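Local coordinates for SusD superfamily protein (Parabacteroides distasonis, PDB 3OTN) that probably binds carbohydrate or a related nutrient at the bacterial outer membrane, at residues L46-M51 and V130-D135; T52-S57 and I446-N451; K289-S294 and D417-N422; M366-Q371 and E408-Q413. All coordinates share one frame; numbering follows the deposited sequence.

Contact 1: L46-M51 and V130-D135; sequences LLLEYM and VRIFGD
Ile132, on the last turn of helix 108-133, reaches both Leu47 and Leu48 of the loop 46-51 and buries more surface than either. Its two branches divide the work. The methyl CG2 lies 3.9 Å from Leu47 CD2, whereas CG1, on the other branch, is met by Leu48 CD2 at 4.1 Å. Leu47 points toward the helix from its CB and holds CG anti to its backbone N (chi1 -176°), which carries CD2 out to the isoleucine. Leu48 starts off to one side and arrives by its methyl end, its side chain crossing that of Ile132 at about a right angle. On the helix, CG2 of Ile132 also sits over the centre of the Phe133 ring, 3.4 Å above its plane, so one methyl serves two neighbours. Trp82 of helix 79-100 touches all three aliphatic residues, and Phe426 of helix 424-431 touches Leu48 and Ile132. The contact thus joins a loop to the end of helix 108-133 in the N-terminal, largely helical part of this SusD-family protein. Being wholly aliphatic and buried, it depends on shape and exclusion of water, without the directional demands of a polar bond.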
loop_
_atom_site.group_PDB
_atom_site.type_symbol
_atom_site.label_atom_id
_atom_site.label_comp_id
_atom_site.label_asym_id
_atom_site.label_seq_id
_atom_site.Cartn_x
_atom_site.Cartn_y
_atom_site.Cartn_z
ATOM N N LEU A 46 -3.022 8.924 -2.413
ATOM C CA LEU A 46 -2.280 9.810 -3.288
ATOM C C LEU A 46 -0.909 10.181 -2.755
ATOM O O LEU A 46 -0.011 10.427 -3.573
ATOM C CB LEU A 46 -3.078 11.080 -3.623
ATOM C CG LEU A 46 -4.418 10.951 -4.322
ATOM C CD1 LEU A 46 -5.107 12.286 -4.392
ATOM C CD2 LEU A 46 -4.311 10.316 -5.740
ATOM N N LEU A 47 -0.741 10.225 -1.426
ATOM C CA LEU A 47 0.548 10.586 -0.810
ATOM C C LEU A 47 1.668 9.689 -1.301
ATOM O O LEU A 47 2.791 10.157 -1.544
ATOM C CB LEU A 47 0.499 10.497 0.736
ATOM C CG LEU A 47 1.771 10.955 1.503
ATOM C CD1 LEU A 47 2.091 12.444 1.269
ATOM C CD2 LEU A 47 1.667 10.686 3.019
ATOM N N LEU A 48 1.349 8.404 -1.429
ATOM C CA LEU A 48 2.314 7.378 -1.806
ATOM C C LEU A 48 2.459 7.190 -3.309
ATOM O O LEU A 48 3.285 6.405 -3.736
ATOM C CB LEU A 48 1.961 6.056 -1.135
ATOM C CG LEU A 48 1.773 6.065 0.395
ATOM C CD1 LEU A 48 1.365 4.681 0.870
ATOM C CD2 LEU A 48 3.012 6.537 1.127
ATOM N N GLU A 49 1.664 7.900 -4.103
ATOM C CA GLU A 49 1.805 7.888 -5.561
ATOM C C GLU A 49 2.340 9.165 -6.148
ATOM O O GLU A 49 2.891 9.158 -7.262
ATOM C CB GLU A 49 0.463 7.555 -6.217
ATOM C CG GLU A 49 -0.108 6.162 -5.779
ATOM C CD GLU A 49 0.804 4.996 -6.133
ATOM O OE1 GLU A 49 1.517 5.040 -7.170
ATOM O OE2 GLU A 49 0.813 4.008 -5.377
ATOM N N TYR A 50 2.169 10.270 -5.442
ATOM C CA TYR A 50 2.542 11.573 -6.035
ATOM C C TYR A 50 4.014 11.869 -6.128
ATOM O O TYR A 50 4.386 12.759 -6.910
ATOM C CB TYR A 50 1.794 12.714 -5.365
ATOM C CG TYR A 50 0.359 12.945 -5.811
ATOM C CD1 TYR A 50 -0.195 12.341 -6.946
ATOM C CD2 TYR A 50 -0.424 13.877 -5.133
ATOM C CE1 TYR A 50 -1.482 12.665 -7.361
ATOM C CE2 TYR A 50 -1.709 14.172 -5.530
ATOM C CZ TYR A 50 -2.237 13.555 -6.637
ATOM O OH TYR A 50 -3.520 13.911 -7.014
HETATM N N MSE A 51 4.881 11.123 -5.437
HETATM C CA MSE A 51 6.303 11.389 -5.539
HETATM C C MSE A 51 7.069 10.394 -6.395
HETATM O O MSE A 51 8.250 10.608 -6.622
HETATM C CB MSE A 51 6.974 11.496 -4.176
HETATM C CG MSE A 51 6.506 12.686 -3.348
HETATM SE SE MSE A 51 6.966 14.398 -4.150
HETATM C CE MSE A 51 8.670 14.175 -4.880
ATOM N N VAL A 130 6.702 4.908 10.225
ATOM C CA VAL A 130 8.170 5.043 10.144
ATOM C C VAL A 130 8.654 5.202 8.722
ATOM O O VAL A 130 9.626 5.924 8.495
ATOM C CB VAL A 130 8.999 3.892 10.859
ATOM C CG1 VAL A 130 8.789 3.922 12.385
ATOM C CG2 VAL A 130 8.692 2.529 10.271
ATOM N N ARG A 131 7.985 4.555 7.764
ATOM C CA ARG A 131 8.382 4.647 6.343
ATOM C C ARG A 131 8.064 6.009 5.728
ATOM O O ARG A 131 8.835 6.499 4.919
ATOM C CB ARG A 131 7.723 3.542 5.520
ATOM C CG ARG A 131 8.362 2.173 5.789
ATOM C CD ARG A 131 7.793 1.100 4.909
ATOM N NE ARG A 131 6.382 0.876 5.192
ATOM C CZ ARG A 131 5.584 0.128 4.447
ATOM N NH1 ARG A 131 6.045 -0.496 3.363
ATOM N NH2 ARG A 131 4.315 -0.003 4.802
ATOM N N ILE A 132 6.952 6.595 6.157
ATOM C CA ILE A 132 6.461 7.881 5.662
ATOM C C ILE A 132 7.205 9.041 6.299
ATOM O O ILE A 132 7.646 9.939 5.582
ATOM C CB ILE A 132 4.905 8.025 5.897
ATOM C CG1 ILE A 132 4.168 6.998 5.042
ATOM C CG2 ILE A 132 4.388 9.461 5.549
ATOM C CD1 ILE A 132 2.645 6.843 5.351
ATOM N N PHE A 133 7.330 9.012 7.636
ATOM C CA PHE A 133 7.817 10.139 8.422
ATOM C C PHE A 133 9.141 9.957 9.098
ATOM O O PHE A 133 9.664 10.931 9.642
ATOM C CB PHE A 133 6.794 10.459 9.541
ATOM C CG PHE A 133 5.419 10.809 9.027
ATOM C CD1 PHE A 133 5.173 12.056 8.462
ATOM C CD2 PHE A 133 4.368 9.923 9.167
ATOM C CE1 PHE A 133 3.918 12.398 7.996
ATOM C CE2 PHE A 133 3.099 10.250 8.710
ATOM C CZ PHE A 133 2.868 11.486 8.126
ATOM N N GLY A 134 9.668 8.730 9.150
ATOM C CA GLY A 134 10.954 8.491 9.781
ATOM C C GLY A 134 10.771 8.329 11.277
ATOM O O GLY A 134 9.933 7.548 11.701
ATOM N N ASP A 135 11.565 9.038 12.071
ATOM C CA ASP A 135 11.448 8.983 13.524
ATOM C C ASP A 135 10.030 9.425 13.928
ATOM O O ASP A 135 9.547 10.404 13.416
ATOM C CB ASP A 135 12.461 9.936 14.177
ATOM C CG ASP A 135 13.917 9.486 14.031
ATOM O OD1 ASP A 135 14.212 8.463 13.399
ATOM O OD2 ASP A 135 14.790 10.208 14.557
#

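Contact 2: T52-S57 and I446-N451; sequences TGKATS and IGYKTN
Gly53 and Thr450 bring the two backbones closest, 6.2 Å between their CA atoms, with Gly53 in a positive-phi conformation (78°) and no side chain between itself and Tyr448. Across the gap the joining is done by water. The carbonyl O of Gly53 accepts from two water molecules: water 2, at 2.6 Å from that O, accepts in turn from Asn451 ND2, and water 3 links the same O to the backbone N of Asn451 and to Tyr448 OH. Asn451 holds CG anti to its carbonyl carbon (chi1 -64°), bringing the amide to within 3.7 Å of Gly53 O at ND2, a gap that water 2 bridges. The buried phenol OH of Tyr448 meets two ordered waters, 3 and 1, the latter at an unusually short distance. Water 1 donates to Thr52 O and accepts from Lys54 NZ at 2.8 Å. The turn leading into strand 55-56 is an ST turn, in which Thr52 OG1 accepts from Lys54 N at 3.0 Å, and the strand itself pairs antiparallel with strand 286-287. The lysine chain begins by pointing away from 446-451 and then folds back. Its NZ is also held by a salt bridge to Asp437 and a hydrogen bond to Arg435 O, while the Tyr448 ring packs edge-to-face with Tyr456.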
loop_
_atom_site.group_PDB
_atom_site.type_symbol
_atom_site.label_atom_id
_atom_site.label_comp_id
_atom_site.label_asym_id
_atom_site.label_seq_id
_atom_site.Cartn_x
_atom_site.Cartn_y
_atom_site.Cartn_z
ATOM N N THR A 52 6.407 9.366 -6.929
ATOM C CA THR A 52 7.089 8.398 -7.762
ATOM C C THR A 52 7.565 8.976 -9.077
ATOM O O THR A 52 8.477 8.421 -9.674
ATOM C CB THR A 52 6.228 7.161 -8.131
ATOM O OG1 THR A 52 5.161 7.565 -8.991
ATOM C CG2 THR A 52 5.666 6.464 -6.896
ATOM N N GLY A 53 6.932 10.055 -9.543
ATOM C CA GLY A 53 7.155 10.563 -10.885
ATOM C C GLY A 53 6.451 9.795 -12.001
ATOM O O GLY A 53 6.656 10.091 -13.193
ATOM N N LYS A 54 5.595 8.837 -11.627
ATOM C CA LYS A 54 4.844 8.010 -12.570
ATOM C C LYS A 54 3.338 8.313 -12.589
ATOM O O LYS A 54 2.577 7.618 -13.271
ATOM C CB LYS A 54 4.981 6.526 -12.229
ATOM C CG LYS A 54 6.348 6.021 -11.879
ATOM C CD LYS A 54 7.326 6.108 -12.963
ATOM C CE LYS A 54 8.572 5.278 -12.623
ATOM N NZ LYS A 54 9.749 5.875 -13.322
ATOM N N ALA A 55 2.920 9.336 -11.856
ATOM C CA ALA A 55 1.525 9.744 -11.815
ATOM C C ALA A 55 1.447 11.255 -11.785
ATOM O O ALA A 55 2.304 11.926 -11.198
ATOM C CB ALA A 55 0.842 9.171 -10.569
ATOM N N THR A 56 0.417 11.782 -12.430
ATOM C CA THR A 56 0.046 13.189 -12.345
ATOM C C THR A 56 -1.458 13.276 -11.976
ATOM O O THR A 56 -2.089 12.270 -11.564
ATOM C CB THR A 56 0.340 13.908 -13.674
ATOM O OG1 THR A 56 -0.510 13.367 -14.689
ATOM C CG2 THR A 56 1.765 13.641 -14.084
ATOM N N SER A 57 -1.996 14.487 -12.076
ATOM C CA SER A 57 -3.380 14.782 -11.747
ATOM C C SER A 57 -3.944 15.689 -12.819
ATOM O O SER A 57 -3.210 16.501 -13.371
ATOM C CB SER A 57 -3.441 15.485 -10.387
ATOM O OG SER A 57 -4.786 15.760 -10.017
ATOM N N ILE A 446 18.842 10.030 -4.942
ATOM C CA ILE A 446 19.430 11.355 -4.704
ATOM C C ILE A 446 20.159 11.749 -6.001
ATOM O O ILE A 446 21.126 11.112 -6.398
ATOM C CB ILE A 446 20.394 11.355 -3.484
ATOM C CG1 ILE A 446 19.625 11.087 -2.178
ATOM C CG2 ILE A 446 21.148 12.716 -3.346
ATOM C CD1 ILE A 446 20.537 10.740 -1.009
ATOM N N GLY A 447 19.659 12.766 -6.684
ATOM C CA GLY A 447 20.095 13.100 -8.038
ATOM C C GLY A 447 19.090 12.785 -9.138
ATOM O O GLY A 447 19.230 13.321 -10.243
ATOM N N TYR A 448 18.064 11.956 -8.885
ATOM C CA TYR A 448 17.040 11.697 -9.933
ATOM C C TYR A 448 16.367 12.999 -10.410
ATOM O O TYR A 448 15.939 13.816 -9.582
ATOM C CB TYR A 448 15.953 10.753 -9.436
ATOM C CG TYR A 448 14.833 10.493 -10.427
ATOM C CD1 TYR A 448 15.060 9.758 -11.593
ATOM C CD2 TYR A 448 13.525 10.955 -10.172
ATOM C CE1 TYR A 448 14.028 9.510 -12.511
ATOM C CE2 TYR A 448 12.464 10.712 -11.077
ATOM C CZ TYR A 448 12.727 9.989 -12.236
ATOM O OH TYR A 448 11.691 9.751 -13.102
ATOM N N LYS A 449 16.279 13.166 -11.732
ATOM C CA LYS A 449 15.604 14.307 -12.374
ATOM C C LYS A 449 14.267 13.844 -12.933
ATOM O O LYS A 449 14.202 12.853 -13.685
ATOM C CB LYS A 449 16.433 14.871 -13.502
ATOM C CG LYS A 449 15.962 16.244 -13.990
ATOM C CD LYS A 449 17.015 16.914 -14.895
ATOM C CE LYS A 449 17.191 16.151 -16.215
ATOM N NZ LYS A 449 18.088 16.843 -17.202
ATOM N N THR A 450 13.193 14.546 -12.576
ATOM C CA THR A 450 11.855 14.080 -12.946
ATOM C C THR A 450 11.552 14.550 -14.352
ATOM O O THR A 450 12.299 15.364 -14.913
ATOM C CB THR A 450 10.757 14.625 -12.024
ATOM O OG1 THR A 450 10.694 16.049 -12.164
ATOM C CG2 THR A 450 11.026 14.261 -10.586
ATOM N N ASN A 451 10.432 14.047 -14.895
ATOM C CA ASN A 451 9.881 14.510 -16.198
ATOM C C ASN A 451 9.749 16.031 -16.297
ATOM O O ASN A 451 9.845 16.584 -17.391
ATOM C CB ASN A 451 8.496 13.880 -16.475
ATOM C CG ASN A 451 8.553 12.365 -16.625
ATOM O OD1 ASN A 451 9.598 11.830 -16.932
ATOM N ND2 ASN A 451 7.418 11.672 -16.407
HETATM O O HOH W 1 9.713 8.422 -12.203
HETATM O O HOH W 2 7.048 8.882 -15.495
HETATM O O HOH W 3 9.380 11.757 -13.302
#

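Contact 3: K289-S294 and D417-N422; sequences KEFVES and DLCYEN
Phe291, on the short helix 289-292, points its ring at Cys419 and Tyr420, which form the middle of a type II beta turn running from Leu418 to Glu421. Tyr420, third in that turn, has the positive phi (67°) that such a turn places there. The apolar touches come first. Cys419 CB lies at the edge of the Phe291 ring, near its plane and 3.7 Å from CE2. The thiol follows at the same edge, SG being 5.5 Å from the ring centroid, a sulfur-aromatic contact. A chi1 of -178° swings the phenylalanine ring trans to its own amide nitrogen, and this brings the CE2 side up against the turn. The aromatic pair is oblique: the Phe291 and Tyr420 rings stand nearly perpendicular, at 88°, with centroids 5.9 Å apart, and the two side chains lie alongside each other, pointing opposite ways. With only an alanine in place of Phe291, Cys419 CB and the Tyr420 ring would probably lose the ring they lie against, opening a gap there. Polar interactions stay within each side or go beyond both. Lys289 and Glu293 form a salt bridge along the short helix, and Phe291 O accepts from both N and OG of Ser294. The phenol of Tyr420 is hydrogen-bonded to Lys54 O, in the segment that leads into strand 55-56, while Lys338 bonds to the carbonyl O of Cys419. Tyr420 OH also comes within 3.2 Å of Phe291 CD2.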
loop_
_atom_site.group_PDB
_atom_site.type_symbol
_atom_site.label_atom_id
_atom_site.label_comp_id
_atom_site.label_asym_id
_atom_site.label_seq_id
_atom_site.Cartn_x
_atom_site.Cartn_y
_atom_site.Cartn_z
ATOM N N LYS A 289 2.389 9.002 -19.512
ATOM C CA LYS A 289 2.674 8.417 -20.827
ATOM C C LYS A 289 4.027 7.682 -20.820
ATOM O O LYS A 289 4.131 6.601 -21.342
ATOM C CB LYS A 289 2.646 9.545 -21.879
ATOM C CG LYS A 289 3.216 9.232 -23.273
ATOM C CD LYS A 289 3.355 10.540 -24.108
ATOM C CE LYS A 289 4.556 10.491 -25.077
ATOM N NZ LYS A 289 4.355 9.573 -26.231
ATOM N N GLU A 290 5.043 8.266 -20.189
ATOM C CA GLU A 290 6.411 7.686 -20.104
ATOM C C GLU A 290 6.481 6.352 -19.352
ATOM O O GLU A 290 7.208 5.434 -19.758
ATOM C CB GLU A 290 7.410 8.669 -19.444
ATOM C CG GLU A 290 7.713 9.955 -20.243
ATOM C CD GLU A 290 6.702 11.094 -20.006
ATOM O OE1 GLU A 290 5.615 10.868 -19.387
ATOM O OE2 GLU A 290 7.001 12.206 -20.464
ATOM N N PHE A 291 5.719 6.224 -18.263
ATOM C CA PHE A 291 5.641 4.952 -17.573
ATOM C C PHE A 291 4.906 3.915 -18.385
ATOM O O PHE A 291 5.360 2.768 -18.479
ATOM C CB PHE A 291 5.004 5.071 -16.197
ATOM C CG PHE A 291 4.963 3.765 -15.438
ATOM C CD1 PHE A 291 6.134 3.075 -15.164
ATOM C CD2 PHE A 291 3.747 3.215 -15.027
ATOM C CE1 PHE A 291 6.107 1.861 -14.455
ATOM C CE2 PHE A 291 3.701 2.012 -14.335
ATOM C CZ PHE A 291 4.886 1.331 -14.034
ATOM N N VAL A 292 3.766 4.293 -18.958
ATOM C CA VAL A 292 2.984 3.339 -19.739
ATOM C C VAL A 292 3.841 2.812 -20.895
ATOM O O VAL A 292 3.877 1.597 -21.160
ATOM C CB VAL A 292 1.666 3.959 -20.223
ATOM C CG1 VAL A 292 0.966 3.053 -21.263
ATOM C CG2 VAL A 292 0.734 4.236 -19.014
ATOM N N GLU A 293 4.579 3.712 -21.550
ATOM C CA GLU A 293 5.367 3.332 -22.727
ATOM C C GLU A 293 6.685 2.613 -22.368
ATOM O O GLU A 293 7.378 2.186 -23.265
ATOM C CB GLU A 293 5.572 4.559 -23.629
ATOM C CG GLU A 293 4.184 5.005 -24.160
ATOM C CD GLU A 293 4.173 6.197 -25.080
ATOM O OE1 GLU A 293 5.227 6.841 -25.243
ATOM O OE2 GLU A 293 3.077 6.458 -25.646
ATOM N N SER A 294 7.000 2.480 -21.065
ATOM C CA SER A 294 8.200 1.761 -20.579
ATOM C C SER A 294 8.054 0.247 -20.449
ATOM O O SER A 294 9.053 -0.449 -20.262
ATOM C CB SER A 294 8.661 2.317 -19.218
ATOM O OG SER A 294 7.846 1.930 -18.126
ATOM N N ASP A 417 3.879 -4.909 -12.330
ATOM C CA ASP A 417 2.744 -5.690 -11.836
ATOM C C ASP A 417 2.014 -5.025 -10.679
ATOM O O ASP A 417 0.780 -5.131 -10.575
ATOM C CB ASP A 417 3.169 -7.106 -11.413
ATOM C CG ASP A 417 2.219 -8.171 -11.913
ATOM O OD1 ASP A 417 2.075 -8.221 -13.150
ATOM O OD2 ASP A 417 1.610 -8.919 -11.096
ATOM N N LEU A 418 2.771 -4.359 -9.805
ATOM C CA LEU A 418 2.188 -3.702 -8.634
ATOM C C LEU A 418 1.958 -2.182 -8.762
ATOM O O LEU A 418 1.722 -1.502 -7.763
ATOM C CB LEU A 418 3.049 -4.005 -7.403
ATOM C CG LEU A 418 3.431 -5.493 -7.243
ATOM C CD1 LEU A 418 4.355 -5.660 -6.038
ATOM C CD2 LEU A 418 2.162 -6.339 -7.089
ATOM N N CYS A 419 2.024 -1.629 -9.967
ATOM C CA CYS A 419 1.888 -0.190 -10.109
ATOM C C CYS A 419 0.568 0.340 -9.559
ATOM O O CYS A 419 -0.472 -0.281 -9.747
ATOM C CB CYS A 419 2.015 0.242 -11.573
ATOM S SG CYS A 419 0.922 -0.648 -12.753
ATOM N N TYR A 420 0.650 1.507 -8.916
ATOM C CA TYR A 420 -0.479 2.254 -8.400
ATOM C C TYR A 420 -1.186 1.556 -7.257
ATOM O O TYR A 420 -2.355 1.855 -6.996
ATOM C CB TYR A 420 -1.443 2.657 -9.533
ATOM C CG TYR A 420 -0.662 3.333 -10.676
ATOM C CD1 TYR A 420 0.043 4.508 -10.446
ATOM C CD2 TYR A 420 -0.590 2.766 -11.931
ATOM C CE1 TYR A 420 0.787 5.117 -11.459
ATOM C CE2 TYR A 420 0.169 3.365 -12.958
ATOM C CZ TYR A 420 0.850 4.540 -12.701
ATOM O OH TYR A 420 1.596 5.172 -13.687
ATOM N N GLU A 421 -0.471 0.645 -6.584
ATOM C CA GLU A 421 -0.979 -0.106 -5.413
ATOM C C GLU A 421 -0.300 0.307 -4.114
ATOM O O GLU A 421 -0.341 -0.432 -3.124
ATOM C CB GLU A 421 -0.771 -1.619 -5.632
ATOM C CG GLU A 421 -1.586 -2.244 -6.736
ATOM C CD GLU A 421 -1.291 -3.766 -6.937
ATOM O OE1 GLU A 421 -1.269 -4.524 -5.958
ATOM O OE2 GLU A 421 -1.079 -4.183 -8.086
ATOM N N ASN A 422 0.313 1.493 -4.100
ATOM C CA ASN A 422 0.965 2.046 -2.915
ATOM C C ASN A 422 2.160 1.214 -2.457
ATOM O O ASN A 422 2.401 1.059 -1.249
ATOM C CB ASN A 422 -0.073 2.262 -1.754
ATOM C CG ASN A 422 -0.873 3.593 -1.854
ATOM O OD1 ASN A 422 -1.576 3.941 -0.909
ATOM N ND2 ASN A 422 -0.812 4.295 -2.995
#

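Contact 4: M366-Q371 and E408-Q413; sequences MYAEAQ and EEVWDQ
Two antiparallel helices, 360-375 and 403-418, pack here through Ala368 and Glu369 on one and Val410 and Trp411 on the other. Their short segments run at 158°, with axes 9.6 Å apart. Val410 is directed at the partner helix and parts its methyls: CG2 meets Ala368 CB at 3.8 Å, while CG1 rests against Glu369 CB at 4.0 Å. The small alanine lets the valine lie close to the other backbone, and the nearest CA atoms, those of Glu369 and Val410, are 6.5 Å apart. Both helices belong to the RagB/SusD part of the chain, and helix 380-392 comes between them in sequence. Beside the Val410 contacts runs one polar bond, from Trp411 NE1 to Glu369 OE2, 2.9 Å long and nearly straight at 169°. The oxygen lies in the indole plane, but the N-H reaches it from above the carboxylate plane, 71° out of it. Glu369, its chain extended, brings its carboxylate to the N-H edge of the indole, the two side chains meeting at about a right angle. OE2 has a second partner in Arg430, to which it is salt-bridged, so the buried charge is probably well balanced. A leucine in place of Glu369 would probably leave the indole N-H without its acceptor and Arg430 without a counter-charge here. An acetate ion, probably from the crystallisation liquor, lies about 4 Å from the Trp411 side chain.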
loop_
_atom_site.group_PDB
_atom_site.type_symbol
_atom_site.label_atom_id
_atom_site.label_comp_id
_atom_site.label_asym_id
_atom_site.label_seq_id
_atom_site.Cartn_x
_atom_site.Cartn_y
_atom_site.Cartn_z
HETATM N N MSE A 366 8.587 -10.273 -3.086
HETATM C CA MSE A 366 9.382 -10.071 -1.858
HETATM C C MSE A 366 10.250 -11.274 -1.543
HETATM O O MSE A 366 11.387 -11.089 -1.127
HETATM C CB MSE A 366 8.499 -9.717 -0.655
HETATM C CG MSE A 366 7.903 -8.330 -0.740
HETATM SE SE MSE A 366 7.220 -7.778 1.002
HETATM C CE MSE A 366 5.792 -9.036 1.211
ATOM N N TYR A 367 9.738 -12.494 -1.763
ATOM C CA TYR A 367 10.586 -13.688 -1.632
ATOM C C TYR A 367 11.769 -13.649 -2.602
ATOM O O TYR A 367 12.918 -13.826 -2.160
ATOM C CB TYR A 367 9.844 -15.029 -1.801
ATOM C CG TYR A 367 10.822 -16.210 -1.698
ATOM C CD1 TYR A 367 11.245 -16.694 -0.463
ATOM C CD2 TYR A 367 11.362 -16.795 -2.843
ATOM C CE1 TYR A 367 12.187 -17.739 -0.378
ATOM C CE2 TYR A 367 12.273 -17.842 -2.767
ATOM C CZ TYR A 367 12.681 -18.301 -1.521
ATOM O OH TYR A 367 13.585 -19.321 -1.453
ATOM N N ALA A 368 11.502 -13.461 -3.903
ATOM C CA ALA A 368 12.576 -13.394 -4.924
ATOM C C ALA A 368 13.628 -12.341 -4.560
ATOM O O ALA A 368 14.828 -12.595 -4.688
ATOM C CB ALA A 368 12.027 -13.115 -6.330
ATOM N N GLU A 369 13.174 -11.170 -4.119
ATOM C CA GLU A 369 14.094 -10.082 -3.771
ATOM C C GLU A 369 14.956 -10.417 -2.569
ATOM O O GLU A 369 16.170 -10.304 -2.626
ATOM C CB GLU A 369 13.350 -8.746 -3.583
ATOM C CG GLU A 369 14.321 -7.586 -3.294
ATOM C CD GLU A 369 13.689 -6.186 -3.357
ATOM O OE1 GLU A 369 12.497 -6.077 -3.630
ATOM O OE2 GLU A 369 14.429 -5.194 -3.167
ATOM N N ALA A 370 14.331 -10.838 -1.482
ATOM C CA ALA A 370 15.061 -11.228 -0.276
ATOM C C ALA A 370 16.039 -12.379 -0.532
ATOM O O ALA A 370 17.179 -12.370 -0.026
ATOM C CB ALA A 370 14.069 -11.620 0.847
ATOM N N GLN A 371 15.573 -13.384 -1.283
ATOM C CA GLN A 371 16.349 -14.597 -1.548
ATOM C C GLN A 371 17.608 -14.264 -2.337
ATOM O O GLN A 371 18.712 -14.695 -1.956
ATOM C CB GLN A 371 15.505 -15.666 -2.283
ATOM C CG GLN A 371 16.201 -16.994 -2.466
ATOM C CD GLN A 371 17.013 -17.064 -3.764
ATOM O OE1 GLN A 371 16.507 -16.725 -4.826
ATOM N NE2 GLN A 371 18.259 -17.513 -3.676
ATOM N N GLU A 408 17.265 -6.725 -10.666
ATOM C CA GLU A 408 16.626 -5.639 -11.389
ATOM C C GLU A 408 15.359 -6.104 -12.131
ATOM O O GLU A 408 14.405 -5.319 -12.288
ATOM C CB GLU A 408 17.635 -4.937 -12.310
ATOM C CG GLU A 408 18.703 -4.216 -11.496
ATOM C CD GLU A 408 19.625 -3.321 -12.297
ATOM O OE1 GLU A 408 19.401 -3.136 -13.505
ATOM O OE2 GLU A 408 20.570 -2.779 -11.677
ATOM N N GLU A 409 15.339 -7.355 -12.583
ATOM C CA GLU A 409 14.121 -7.935 -13.194
ATOM C C GLU A 409 13.003 -8.104 -12.167
ATOM O O GLU A 409 11.846 -7.862 -12.503
ATOM C CB GLU A 409 14.417 -9.271 -13.869
ATOM C CG GLU A 409 13.190 -10.005 -14.427
ATOM C CD GLU A 409 12.458 -9.224 -15.510
ATOM O OE1 GLU A 409 13.054 -8.342 -16.169
ATOM O OE2 GLU A 409 11.280 -9.532 -15.724
ATOM N N VAL A 410 13.343 -8.504 -10.933
ATOM C CA VAL A 410 12.347 -8.573 -9.818
ATOM C C VAL A 410 11.780 -7.175 -9.553
ATOM O O VAL A 410 10.571 -6.978 -9.501
ATOM C CB VAL A 410 12.982 -9.145 -8.534
ATOM C CG1 VAL A 410 12.045 -9.011 -7.336
ATOM C CG2 VAL A 410 13.426 -10.609 -8.756
ATOM N N TRP A 411 12.674 -6.190 -9.458
ATOM C CA TRP A 411 12.261 -4.801 -9.339
ATOM C C TRP A 411 11.338 -4.419 -10.500
ATOM O O TRP A 411 10.273 -3.836 -10.269
ATOM C CB TRP A 411 13.443 -3.859 -9.285
ATOM C CG TRP A 411 14.226 -3.883 -8.009
ATOM C CD1 TRP A 411 13.856 -4.435 -6.791
ATOM C CD2 TRP A 411 15.507 -3.307 -7.810
ATOM N NE1 TRP A 411 14.845 -4.228 -5.867
ATOM C CE2 TRP A 411 15.875 -3.552 -6.463
ATOM C CE3 TRP A 411 16.403 -2.625 -8.644
ATOM C CZ2 TRP A 411 17.088 -3.102 -5.926
ATOM C CZ3 TRP A 411 17.618 -2.176 -8.102
ATOM C CH2 TRP A 411 17.945 -2.431 -6.762
ATOM N N ASP A 412 11.724 -4.774 -11.732
ATOM C CA ASP A 412 10.903 -4.450 -12.895
ATOM C C ASP A 412 9.472 -4.977 -12.720
ATOM O O ASP A 412 8.476 -4.231 -12.915
ATOM C CB ASP A 412 11.488 -5.013 -14.194
ATOM C CG ASP A 412 12.567 -4.112 -14.830
ATOM O OD1 ASP A 412 13.004 -3.080 -14.253
ATOM O OD2 ASP A 412 12.993 -4.463 -15.946
ATOM N N GLN A 413 9.353 -6.250 -12.352
ATOM C CA GLN A 413 8.034 -6.824 -12.175
ATOM C C GLN A 413 7.264 -6.194 -11.014
ATOM O O GLN A 413 6.044 -6.133 -11.069
ATOM C CB GLN A 413 8.067 -8.357 -12.093
ATOM C CG GLN A 413 8.639 -9.022 -13.341
ATOM C CD GLN A 413 8.006 -8.512 -14.622
ATOM O OE1 GLN A 413 6.804 -8.273 -14.661
ATOM N NE2 GLN A 413 8.805 -8.337 -15.665
#

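Contacts 1, 2 and 3 form a connected group: contact 1 touches both of the others, and contacts 2 and 3, with centres 12 Å apart, also touch. Glu49 accepts from the backbone N of Asn422, tying the loop of contact 1 to the turn of contact 3. Contact 4 stands apart, its centre 22 Å from those of contacts 1 and 2, but helix 403-418 supplies a segment to both it and contact 3. Along the chain, contact 4 is nested within contact 3 and contact 3 within contact 2, whereas contacts 1 and 2 cross. Since 52-57 meets 446-451 from 389 residues away, this crossing and nesting tie the early loops to the C-terminal half.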